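Local structure of lombricine kinase (Urechis caupo, 3JPZ) at residues Q285-S290 with A316-Y321; K85-N90 with A327-S332; R139-V144 with I214-E219; C133-R138 with V195-D200. The protein catalyses, as a phosphagen kinase of the ATP:guanido phosphotransferase family, the transfer of a phosphoryl group between ATP and the guanidino compound lombricine. All blocks are in the same frame, centred on the assembly; numbering follows the deposited sequence.

Contact 1 (Q285-S290 with A316-Y321)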
# COMPACT_ATOMS: atom_id res chain seq x y z
N GLN A 285 -24.61 -4.60 29.00
CA GLN A 285 -24.94 -3.31 29.59
C GLN A 285 -24.48 -3.24 31.04
O GLN A 285 -24.82 -4.09 31.86
CB GLN A 285 -26.45 -3.09 29.50
CG GLN A 285 -26.89 -1.66 29.75
CD GLN A 285 -28.33 -1.44 29.37
OE1 GLN A 285 -28.67 -0.44 28.74
NE2 GLN A 285 -29.19 -2.39 29.72
N LEU A 286 -23.73 -2.19 31.36
CA LEU A 286 -23.14 -2.01 32.67
C LEU A 286 -23.29 -0.57 33.13
O LEU A 286 -22.32 0.17 33.21
CB LEU A 286 -21.66 -2.37 32.62
CG LEU A 286 -21.33 -3.78 32.15
CD1 LEU A 286 -19.83 -3.93 31.92
CD2 LEU A 286 -21.83 -4.81 33.15
N HIS A 287 -24.52 -0.16 33.42
CA HIS A 287 -24.77 1.22 33.80
C HIS A 287 -23.90 1.64 34.97
O HIS A 287 -23.16 2.62 34.89
CB HIS A 287 -26.25 1.41 34.15
CG HIS A 287 -27.18 1.24 32.99
ND1 HIS A 287 -27.10 2.02 31.85
CD2 HIS A 287 -28.21 0.38 32.79
CE1 HIS A 287 -28.04 1.65 31.00
NE2 HIS A 287 -28.73 0.66 31.55
N GLN A 288 -23.95 0.88 36.05
CA GLN A 288 -23.33 1.27 37.30
C GLN A 288 -21.85 0.96 37.32
O GLN A 288 -21.04 1.75 37.81
CB GLN A 288 -24.02 0.56 38.47
CG GLN A 288 -25.47 0.97 38.63
CD GLN A 288 -25.63 2.47 38.57
OE1 GLN A 288 -25.05 3.19 39.38
NE2 GLN A 288 -26.41 2.95 37.60
N LEU A 289 -21.49 -0.19 36.78
CA LEU A 289 -20.15 -0.73 36.95
C LEU A 289 -19.13 0.09 36.16
O LEU A 289 -17.98 0.24 36.56
CB LEU A 289 -20.10 -2.20 36.54
CG LEU A 289 -18.78 -2.90 36.85
CD1 LEU A 289 -18.49 -2.83 38.34
CD2 LEU A 289 -18.82 -4.34 36.37
N SER A 290 -19.58 0.63 35.03
CA SER A 290 -18.73 1.44 34.18
C SER A 290 -18.43 2.79 34.81
O SER A 290 -17.51 3.49 34.38
CB SER A 290 -19.40 1.66 32.83
OG SER A 290 -20.68 2.24 32.99
N ALA A 316 -19.74 3.40 24.17
CA ALA A 316 -20.53 2.35 24.78
C ALA A 316 -21.95 2.89 24.87
O ALA A 316 -22.38 3.40 25.90
CB ALA A 316 -20.00 2.00 26.16
N VAL A 317 -22.66 2.82 23.75
CA VAL A 317 -24.02 3.32 23.66
C VAL A 317 -24.92 2.70 24.73
O VAL A 317 -25.12 1.49 24.75
CB VAL A 317 -24.63 3.02 22.28
CG1 VAL A 317 -25.94 3.75 22.13
CG2 VAL A 317 -23.65 3.44 21.17
N ASP A 318 -25.46 3.54 25.60
CA ASP A 318 -26.34 3.07 26.66
C ASP A 318 -25.58 2.15 27.61
O ASP A 318 -26.14 1.21 28.17
CB ASP A 318 -27.52 2.31 26.05
CG ASP A 318 -28.79 2.44 26.87
OD1 ASP A 318 -28.75 3.06 27.95
OD2 ASP A 318 -29.84 1.91 26.44
N ASP A 319 -24.30 2.43 27.77
CA ASP A 319 -23.43 1.70 28.68
C ASP A 319 -23.34 0.24 28.29
O ASP A 319 -23.12 -0.62 29.16
CB ASP A 319 -23.93 1.86 30.11
CG ASP A 319 -24.00 3.30 30.53
OD1 ASP A 319 -23.23 4.10 29.96
OD2 ASP A 319 -24.82 3.63 31.41
N VAL A 320 -23.50 -0.05 27.01
CA VAL A 320 -23.28 -1.40 26.49
C VAL A 320 -21.85 -1.50 25.95
O VAL A 320 -21.47 -0.79 25.02
CB VAL A 320 -24.26 -1.74 25.37
CG1 VAL A 320 -23.96 -3.14 24.84
CG2 VAL A 320 -25.71 -1.64 25.87
N TYR A 321 -21.07 -2.38 26.56
CA TYR A 321 -19.69 -2.58 26.14
C TYR A 321 -19.52 -3.90 25.43
O TYR A 321 -20.13 -4.90 25.78
CB TYR A 321 -18.78 -2.53 27.34
CG TYR A 321 -18.76 -1.20 28.02
CD1 TYR A 321 -19.75 -0.85 28.92
CD2 TYR A 321 -17.77 -0.29 27.75
CE1 TYR A 321 -19.74 0.37 29.54
CE2 TYR A 321 -17.75 0.94 28.35
CZ TYR A 321 -18.73 1.26 29.26
OH TYR A 321 -18.71 2.48 29.86
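H287 and D319 meet in a His-carboxylate hydrogen bond at the point where two neighbouring antiparallel strands, 279-285 and 320-325, come together in the central sheet of the phosphagen kinase fold. ND1 of H287 donates to OD2 of D319 over 2.8 Å, with 161° at the hydrogen. The carboxylate oxygen lies at the imidazole edge, close to the ring plane, while the two planar groups stand 75° apart, and OD2 is approached on its anti side. D319 reaches this position because CG sits beside its own backbone N (chi1 -58°), which carries the carboxylate to the ring. OD1 of D318 also lies at the ring edge, 3.4 Å from CE1 of H287, and CG of Q285 lies over one face of the H287 ring, toward its rim.

Beside this bond the two backbones pair as well. Q285 and V320 form a non-hydrogen-bonded antiparallel pair, with CA atoms 4.0 Å apart and both side chains on the same sheet face, where CB of Q285 touches CG2 of V320. V320 also packs on T309, a residue seen to bind ADP in this protein, so the strand pair borders the nucleotide site. The adjoining link runs from N of L286 to O of D319 at 2.8 Å, so D319 is held through both main chain and side chain. The phenol oxygen OH of Y321 ends 3.2 Å from CB of S290, whose OG instead donates to O of L286 at 2.7 Å.

Contact 2 (K85-N90 with A327-S332)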
# COMPACT_ATOMS: atom_id res chain seq x y z
N LYS A 85 2.77 -12.84 25.78
CA LYS A 85 3.20 -12.73 27.17
C LYS A 85 3.58 -14.08 27.77
O LYS A 85 2.97 -14.54 28.73
CB LYS A 85 2.09 -12.08 28.00
CG LYS A 85 1.71 -10.69 27.52
CD LYS A 85 0.84 -9.97 28.55
CE LYS A 85 0.12 -8.78 27.95
NZ LYS A 85 -0.91 -9.17 26.96
N GLY A 86 4.61 -14.69 27.20
CA GLY A 86 5.08 -15.97 27.70
C GLY A 86 4.54 -17.12 26.89
O GLY A 86 3.53 -17.73 27.25
N PHE A 87 5.21 -17.40 25.78
CA PHE A 87 4.93 -18.57 24.96
C PHE A 87 6.20 -18.82 24.14
O PHE A 87 6.36 -18.28 23.05
CB PHE A 87 3.70 -18.34 24.07
CG PHE A 87 3.16 -19.59 23.44
CD1 PHE A 87 2.14 -20.30 24.04
CD2 PHE A 87 3.68 -20.06 22.24
CE1 PHE A 87 1.64 -21.46 23.46
CE2 PHE A 87 3.18 -21.21 21.66
CZ PHE A 87 2.17 -21.92 22.27
N GLY A 88 7.11 -19.59 24.71
CA GLY A 88 8.41 -19.85 24.10
C GLY A 88 8.35 -21.00 23.12
O GLY A 88 7.28 -21.55 22.87
N PRO A 89 9.51 -21.39 22.57
CA PRO A 89 9.61 -22.43 21.53
C PRO A 89 9.08 -23.79 21.98
O PRO A 89 8.52 -24.54 21.18
CB PRO A 89 11.11 -22.51 21.25
CG PRO A 89 11.69 -21.24 21.80
CD PRO A 89 10.83 -20.87 22.95
N ASN A 90 9.27 -24.12 23.25
CA ASN A 90 8.87 -25.41 23.78
C ASN A 90 7.46 -25.40 24.35
O ASN A 90 6.96 -26.43 24.82
CB ASN A 90 9.86 -25.87 24.85
CG ASN A 90 11.20 -26.27 24.27
OD1 ASN A 90 12.23 -25.64 24.56
ND2 ASN A 90 11.21 -27.30 23.44
N ALA A 327 -6.77 -12.83 25.48
CA ALA A 327 -5.74 -13.74 24.98
C ALA A 327 -6.24 -14.60 23.82
O ALA A 327 -7.42 -14.61 23.51
CB ALA A 327 -5.26 -14.62 26.10
N ARG A 328 -5.33 -15.33 23.19
CA ARG A 328 -5.65 -16.14 22.02
C ARG A 328 -4.92 -17.47 22.04
O ARG A 328 -5.35 -18.42 21.39
CB ARG A 328 -5.28 -15.40 20.75
CG ARG A 328 -6.03 -14.11 20.55
CD ARG A 328 -7.46 -14.37 20.13
NE ARG A 328 -8.11 -13.12 19.75
CZ ARG A 328 -8.69 -12.29 20.61
NH1 ARG A 328 -8.73 -12.58 21.90
NH2 ARG A 328 -9.25 -11.18 20.16
N LEU A 329 -3.80 -17.49 22.75
CA LEU A 329 -3.00 -18.69 22.97
C LEU A 329 -3.18 -19.16 24.40
O LEU A 329 -3.62 -18.39 25.26
CB LEU A 329 -1.51 -18.37 22.79
CG LEU A 329 -0.82 -18.51 21.44
CD1 LEU A 329 0.68 -18.28 21.67
CD2 LEU A 329 -1.06 -19.87 20.81
N LYS A 330 -2.84 -20.42 24.64
CA LYS A 330 -2.61 -20.99 25.97
C LYS A 330 -3.86 -21.61 26.58
O LYS A 330 -3.78 -22.48 27.46
CB LYS A 330 -1.96 -19.96 26.90
CG LYS A 330 -0.50 -19.71 26.57
CD LYS A 330 0.21 -18.94 27.66
CE LYS A 330 0.34 -17.47 27.33
NZ LYS A 330 0.90 -16.68 28.47
N LYS A 331 -5.02 -21.16 26.12
CA LYS A 331 -6.29 -21.78 26.46
C LYS A 331 -6.95 -22.27 25.18
O LYS A 331 -6.71 -21.71 24.11
CB LYS A 331 -7.20 -20.77 27.17
CG LYS A 331 -6.60 -20.22 28.45
CD LYS A 331 -7.53 -19.26 29.15
CE LYS A 331 -6.87 -18.65 30.38
NZ LYS A 331 -6.76 -19.62 31.51
N SER A 332 -7.77 -23.30 25.28
CA SER A 332 -8.49 -23.79 24.12
C SER A 332 -9.67 -22.88 23.80
O SER A 332 -9.97 -21.95 24.55
CB SER A 332 -8.98 -25.22 24.34
OG SER A 332 -10.04 -25.23 25.29
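The phenyl ring of F87 receives a methyl group on one face and a lysine methylene at its edge. CD1 of L329 stands 3.4 Å from the ring centroid and only 15° off the normal, which meets the geometry of a CH-pi contact; its nearest ring atom is CG of F87, at 3.3 Å. CG of K330 approaches near the ring plane, 3.7 Å from CD1 of F87. The ring is delivered to L329 by a first torsion that sets CG opposite the backbone N (chi1 -167°), and the leucine and phenylalanine side chains cross at about a right angle. I80 of helix 73-83 touches both F87 and L329, and L264 adds to the packing on F87.

Beyond the ring edge, K330 runs past F87 in the opposite direction and bends at chi3 (-100°). The bend brings its ammonium to the turn that follows helix 73-83. There NZ of K330 donates to O of K85 at 3.0 Å, from above the carbonyl plane, and more weakly to O of G86 at 3.1 Å; a weak bond to O of H84 adds a third. K85, with positive phi, is the C-prime residue of the Schellman motif ending that helix, in which N of G86 bonds to O of N81.

One lysine thus serves two chemistries, its methylenes against an aromatic edge and its charge among carbonyls at a helix C terminus. The negative end of the helix dipole probably favours the ammonium there, which would help join the N-terminal helical part to the loop leading into helix 333-355.

Contact 3 (R139-V144 with I214-E219)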
# COMPACT_ATOMS: atom_id res chain seq x y z
N ARG A 139 -8.12 -17.03 -5.52
CA ARG A 139 -9.33 -17.53 -6.13
C ARG A 139 -9.55 -18.98 -5.72
O ARG A 139 -10.69 -19.41 -5.61
CB ARG A 139 -9.26 -17.44 -7.66
CG ARG A 139 -9.49 -16.04 -8.20
CD ARG A 139 -8.81 -15.87 -9.54
NE ARG A 139 -8.92 -14.51 -10.05
CZ ARG A 139 -8.42 -14.13 -11.22
NH1 ARG A 139 -7.79 -15.00 -12.00
NH2 ARG A 139 -8.57 -12.87 -11.62
N GLU A 140 -8.46 -19.71 -5.52
CA GLU A 140 -8.53 -21.10 -5.07
C GLU A 140 -8.99 -21.18 -3.61
O GLU A 140 -9.74 -22.07 -3.25
CB GLU A 140 -7.17 -21.79 -5.23
CG GLU A 140 -7.12 -23.22 -4.70
CD GLU A 140 -8.03 -24.17 -5.45
OE1 GLU A 140 -8.65 -23.74 -6.44
OE2 GLU A 140 -8.13 -25.35 -5.05
N VAL A 141 -8.53 -20.26 -2.77
CA VAL A 141 -9.09 -20.15 -1.43
C VAL A 141 -10.60 -19.91 -1.52
O VAL A 141 -11.40 -20.65 -0.95
CB VAL A 141 -8.47 -19.01 -0.60
CG1 VAL A 141 -9.19 -18.89 0.71
CG2 VAL A 141 -7.00 -19.25 -0.37
N GLU A 142 -10.99 -18.87 -2.25
CA GLU A 142 -12.40 -18.53 -2.40
C GLU A 142 -13.19 -19.72 -2.93
O GLU A 142 -14.31 -19.97 -2.50
CB GLU A 142 -12.60 -17.34 -3.33
CG GLU A 142 -14.07 -16.98 -3.55
CD GLU A 142 -14.27 -15.96 -4.64
OE1 GLU A 142 -13.57 -16.04 -5.67
OE2 GLU A 142 -15.12 -15.06 -4.48
N ARG A 143 -12.62 -20.46 -3.87
CA ARG A 143 -13.35 -21.56 -4.49
C ARG A 143 -13.54 -22.67 -3.48
O ARG A 143 -14.64 -23.19 -3.31
CB ARG A 143 -12.62 -22.11 -5.71
CG ARG A 143 -13.37 -23.25 -6.36
CD ARG A 143 -12.68 -23.77 -7.61
NE ARG A 143 -11.52 -24.60 -7.29
CZ ARG A 143 -11.60 -25.82 -6.75
NH1 ARG A 143 -12.78 -26.35 -6.45
NH2 ARG A 143 -10.49 -26.50 -6.50
N VAL A 144 -12.45 -23.03 -2.81
CA VAL A 144 -12.47 -24.10 -1.84
C VAL A 144 -13.50 -23.83 -0.75
O VAL A 144 -14.37 -24.66 -0.47
CB VAL A 144 -11.07 -24.30 -1.22
CG1 VAL A 144 -11.12 -25.22 -0.02
CG2 VAL A 144 -10.11 -24.83 -2.27
N ILE A 214 -19.42 -15.68 7.16
CA ILE A 214 -18.15 -16.12 6.63
C ILE A 214 -17.60 -15.01 5.76
O ILE A 214 -18.27 -14.56 4.84
CB ILE A 214 -18.34 -17.39 5.78
CG1 ILE A 214 -18.86 -18.55 6.65
CG2 ILE A 214 -17.06 -17.78 5.05
CD1 ILE A 214 -17.89 -19.03 7.70
N TRP A 215 -16.40 -14.52 6.08
CA TRP A 215 -15.70 -13.60 5.19
C TRP A 215 -14.55 -14.33 4.53
O TRP A 215 -13.74 -14.96 5.21
CB TRP A 215 -15.10 -12.41 5.93
CG TRP A 215 -16.06 -11.43 6.45
CD1 TRP A 215 -17.39 -11.35 6.20
CD2 TRP A 215 -15.74 -10.32 7.30
NE1 TRP A 215 -17.93 -10.27 6.85
CE2 TRP A 215 -16.94 -9.62 7.54
CE3 TRP A 215 -14.56 -9.86 7.89
CZ2 TRP A 215 -16.99 -8.48 8.34
CZ3 TRP A 215 -14.61 -8.72 8.69
CH2 TRP A 215 -15.82 -8.05 8.90
N ILE A 216 -14.46 -14.22 3.22
CA ILE A 216 -13.37 -14.84 2.50
C ILE A 216 -12.39 -13.77 2.02
O ILE A 216 -12.77 -12.78 1.40
CB ILE A 216 -13.89 -15.67 1.31
CG1 ILE A 216 -14.80 -16.78 1.82
CG2 ILE A 216 -12.73 -16.26 0.51
CD1 ILE A 216 -15.35 -17.67 0.74
N ASN A 217 -11.12 -13.98 2.35
CA ASN A 217 -10.02 -13.23 1.77
C ASN A 217 -10.05 -11.75 2.14
O ASN A 217 -9.60 -10.90 1.39
CB ASN A 217 -9.97 -13.45 0.25
CG ASN A 217 -9.39 -14.82 -0.11
OD1 ASN A 217 -8.50 -15.32 0.58
ND2 ASN A 217 -9.89 -15.43 -1.17
N GLU A 218 -10.59 -11.45 3.32
CA GLU A 218 -10.35 -10.15 3.94
C GLU A 218 -8.95 -10.21 4.57
O GLU A 218 -7.95 -10.05 3.87
CB GLU A 218 -11.41 -9.82 4.98
CG GLU A 218 -11.37 -8.38 5.45
CD GLU A 218 -11.33 -8.24 6.95
OE1 GLU A 218 -11.14 -9.26 7.65
OE2 GLU A 218 -11.46 -7.10 7.43
N GLU A 219 -8.89 -10.46 5.87
CA GLU A 219 -7.61 -10.53 6.59
C GLU A 219 -7.08 -11.96 6.60
O GLU A 219 -5.88 -12.19 6.44
CB GLU A 219 -7.79 -10.03 8.02
CG GLU A 219 -6.55 -10.14 8.88
CD GLU A 219 -6.68 -9.37 10.19
OE1 GLU A 219 -5.84 -9.59 11.09
OE2 GLU A 219 -7.62 -8.56 10.32
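I216, the last residue of strand 212-216, and N217 just after it press against one side of helix 135-149 at V141 and E142, a helix-on-sheet contact in the catalytic domain. The closest backbones are those of E142 and I216, with CA atoms 6.2 Å apart.

The apolar part is carried by the branch methyl of I216. CG2 lies 3.7 Å from CA of E142 and 4.0 Å from its CB, meeting the helix backbone itself as well as the root of the glutamate. The same methyl is 4.4 Å from CG1 of V141, a looser touch. Because CG1 of I216 is beside the backbone N (chi1 -61°), CG2 falls on the far side from that nitrogen and faces the helix.

The N217 amide and the V141 side chain cross at a slant: OD1 of N217 is 3.6 Å from CG1 of V141, and ND2 is 3.8 Å from N of E142. No hydrogen bond links the two segments, so these are van der Waals contacts. The polar ends are satisfied just outside, ND2 by O of A201 and probably O of R138, and OE2 of E142 by the hydroxyl of Y160.

The chemistry implies that the fit rests on van der Waals contact, of the I216 methyl and of the N217 amide, rather than on bonds between the segments, while the buried asparagine amide is probably held in its rotation by two carbonyls that accept from its nitrogen.

Contact 4 (C133-R138 with V195-D200)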
# COMPACT_ATOMS: atom_id res chain seq x y z
N CYS A 133 -0.12 -14.23 -1.43
CA CYS A 133 -0.88 -15.07 -2.34
C CYS A 133 -1.07 -14.40 -3.70
O CYS A 133 -1.29 -13.20 -3.79
CB CYS A 133 -2.25 -15.39 -1.75
SG CYS A 133 -3.32 -13.94 -1.59
N THR A 134 -1.01 -15.20 -4.76
CA THR A 134 -1.27 -14.69 -6.08
C THR A 134 -2.78 -14.55 -6.23
O THR A 134 -3.53 -15.07 -5.40
CB THR A 134 -0.77 -15.67 -7.16
OG1 THR A 134 -1.32 -16.97 -6.90
CG2 THR A 134 0.74 -15.76 -7.14
N ARG A 135 -3.22 -13.86 -7.27
CA ARG A 135 -4.64 -13.82 -7.64
C ARG A 135 -5.21 -15.23 -7.84
O ARG A 135 -6.37 -15.48 -7.53
CB ARG A 135 -4.83 -13.02 -8.92
CG ARG A 135 -4.99 -11.53 -8.71
CD ARG A 135 -5.25 -10.85 -10.04
NE ARG A 135 -4.17 -11.12 -10.97
CZ ARG A 135 -3.06 -10.40 -11.07
NH1 ARG A 135 -2.12 -10.73 -11.96
NH2 ARG A 135 -2.89 -9.34 -10.29
N GLY A 136 -4.39 -16.13 -8.37
CA GLY A 136 -4.84 -17.49 -8.63
C GLY A 136 -5.01 -18.28 -7.35
O GLY A 136 -6.00 -18.98 -7.16
N GLU A 137 -4.03 -18.15 -6.45
CA GLU A 137 -4.10 -18.80 -5.16
C GLU A 137 -5.34 -18.34 -4.43
O GLU A 137 -6.07 -19.14 -3.85
CB GLU A 137 -2.87 -18.45 -4.33
CG GLU A 137 -1.65 -19.30 -4.61
CD GLU A 137 -0.50 -18.96 -3.68
OE1 GLU A 137 0.03 -17.84 -3.76
OE2 GLU A 137 -0.13 -19.83 -2.86
N ARG A 138 -5.59 -17.04 -4.48
CA ARG A 138 -6.66 -16.42 -3.71
C ARG A 138 -8.01 -16.89 -4.21
O ARG A 138 -8.94 -17.10 -3.42
CB ARG A 138 -6.58 -14.90 -3.83
CG ARG A 138 -7.34 -14.14 -2.76
CD ARG A 138 -7.35 -12.65 -3.05
NE ARG A 138 -6.05 -12.03 -2.81
CZ ARG A 138 -5.25 -11.54 -3.75
NH1 ARG A 138 -5.60 -11.57 -5.03
NH2 ARG A 138 -4.09 -11.00 -3.41
N VAL A 195 -3.87 -6.34 0.65
CA VAL A 195 -5.07 -5.82 -0.01
C VAL A 195 -4.96 -5.76 -1.55
O VAL A 195 -5.68 -5.02 -2.21
CB VAL A 195 -5.47 -4.42 0.56
CG1 VAL A 195 -5.79 -4.52 2.04
CG2 VAL A 195 -4.38 -3.40 0.33
N ARG A 196 -4.07 -6.57 -2.12
CA ARG A 196 -3.89 -6.59 -3.57
C ARG A 196 -5.09 -7.12 -4.33
O ARG A 196 -5.77 -8.03 -3.88
CB ARG A 196 -2.67 -7.45 -3.93
CG ARG A 196 -1.35 -6.72 -3.89
CD ARG A 196 -0.18 -7.69 -3.92
NE ARG A 196 -0.35 -8.74 -2.92
CZ ARG A 196 -0.57 -10.02 -3.19
NH1 ARG A 196 -0.62 -10.46 -4.45
NH2 ARG A 196 -0.74 -10.86 -2.19
N ASP A 197 -5.33 -6.55 -5.51
CA ASP A 197 -6.39 -6.98 -6.40
C ASP A 197 -7.77 -6.91 -5.78
O ASP A 197 -8.65 -7.68 -6.14
CB ASP A 197 -6.13 -8.41 -6.86
CG ASP A 197 -4.69 -8.66 -7.19
OD1 ASP A 197 -4.20 -8.06 -8.16
OD2 ASP A 197 -4.04 -9.44 -6.46
N TRP A 198 -7.96 -5.97 -4.85
CA TRP A 198 -9.25 -5.79 -4.20
C TRP A 198 -10.32 -5.45 -5.22
O TRP A 198 -10.11 -4.56 -6.04
CB TRP A 198 -9.18 -4.67 -3.18
CG TRP A 198 -10.31 -4.74 -2.26
CD1 TRP A 198 -11.53 -4.15 -2.41
CD2 TRP A 198 -10.37 -5.48 -1.04
NE1 TRP A 198 -12.33 -4.47 -1.35
CE2 TRP A 198 -11.65 -5.28 -0.49
CE3 TRP A 198 -9.46 -6.28 -0.35
CZ2 TRP A 198 -12.04 -5.86 0.70
CZ3 TRP A 198 -9.85 -6.86 0.84
CH2 TRP A 198 -11.13 -6.64 1.36
N PRO A 199 -11.48 -6.14 -5.17
CA PRO A 199 -11.94 -7.19 -4.26
C PRO A 199 -12.07 -8.55 -4.93
O PRO A 199 -12.98 -9.32 -4.62
CB PRO A 199 -13.34 -6.72 -3.89
CG PRO A 199 -13.78 -5.81 -5.07
CD PRO A 199 -12.61 -5.69 -6.00
N ASP A 200 -11.18 -8.84 -5.87
CA ASP A 200 -11.17 -10.14 -6.53
C ASP A 200 -11.04 -11.28 -5.53
O ASP A 200 -10.12 -11.31 -4.71
CB ASP A 200 -10.02 -10.19 -7.52
CG ASP A 200 -10.07 -11.41 -8.40
OD1 ASP A 200 -10.21 -12.53 -7.86
OD2 ASP A 200 -9.98 -11.24 -9.62
O HOH W 1 -7.54 -13.23 -6.51
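D197 receives R135 and R138 in a salt-bridge network at the start of helix 135-149, where a capping box of T134 and E137 opens the helix. NH2 of R135 meets OD1 of D197 at 2.8 Å; the oxygen lies in the guanidinium plane, yet the approach is from above the carboxylate, and the planes stand 85° apart. NH1 of R138 takes the other oxygen, OD2, at 3.0 Å on its anti side, with a weaker bond from NH2. Each carboxylate oxygen thus has its own arginine.

R196 grips the carbonyl of C133 end-on: NH1 and NH2 both donate to O of C133, each at 2.9 Å, with that oxygen in the guanidinium plane. NH2 of R138 lies over one face of this guanidinium, 3.6 Å from NH2 of R196, a proximity of like charges probably eased by D197.

The next shell positions these groups. A type II turn from V195 to W198 presents R196 and D197 toward the helix start. In the capping box, N of E137 donates to OG1 of T134 at 3.0 Å while N of T134 donates to OE1 of E137. R196 is further held by O of A193, and D200 by R139. The second subunit completes the cluster, its D45 bridging to NH1 of R135 and its D53 accepting from N of D197, so the network belongs to the dimer interface. A water donates to O of R135 (2.7 Å) and OD1 of D200, and accepts from NH1 of R138.

In the fold
From the N terminus, the loop after helix 73-83 opens contact 2, which closes only at 327-332, so its long loop spans the other three and joins the N-terminal helices to the approach to helix 333-355. Within it, contacts 4 and 3 open in turn on helix 135-149 and close in the same order, at 195-200 and 214-219; their segments alternate, so they cross. They touch through the R139-D200 salt bridge, with centres about 9 Å apart, and both border the second subunit. Contact 1 follows in series, pairing neighbouring strands about 36 Å from contact 3, centre to centre, on the same sheet.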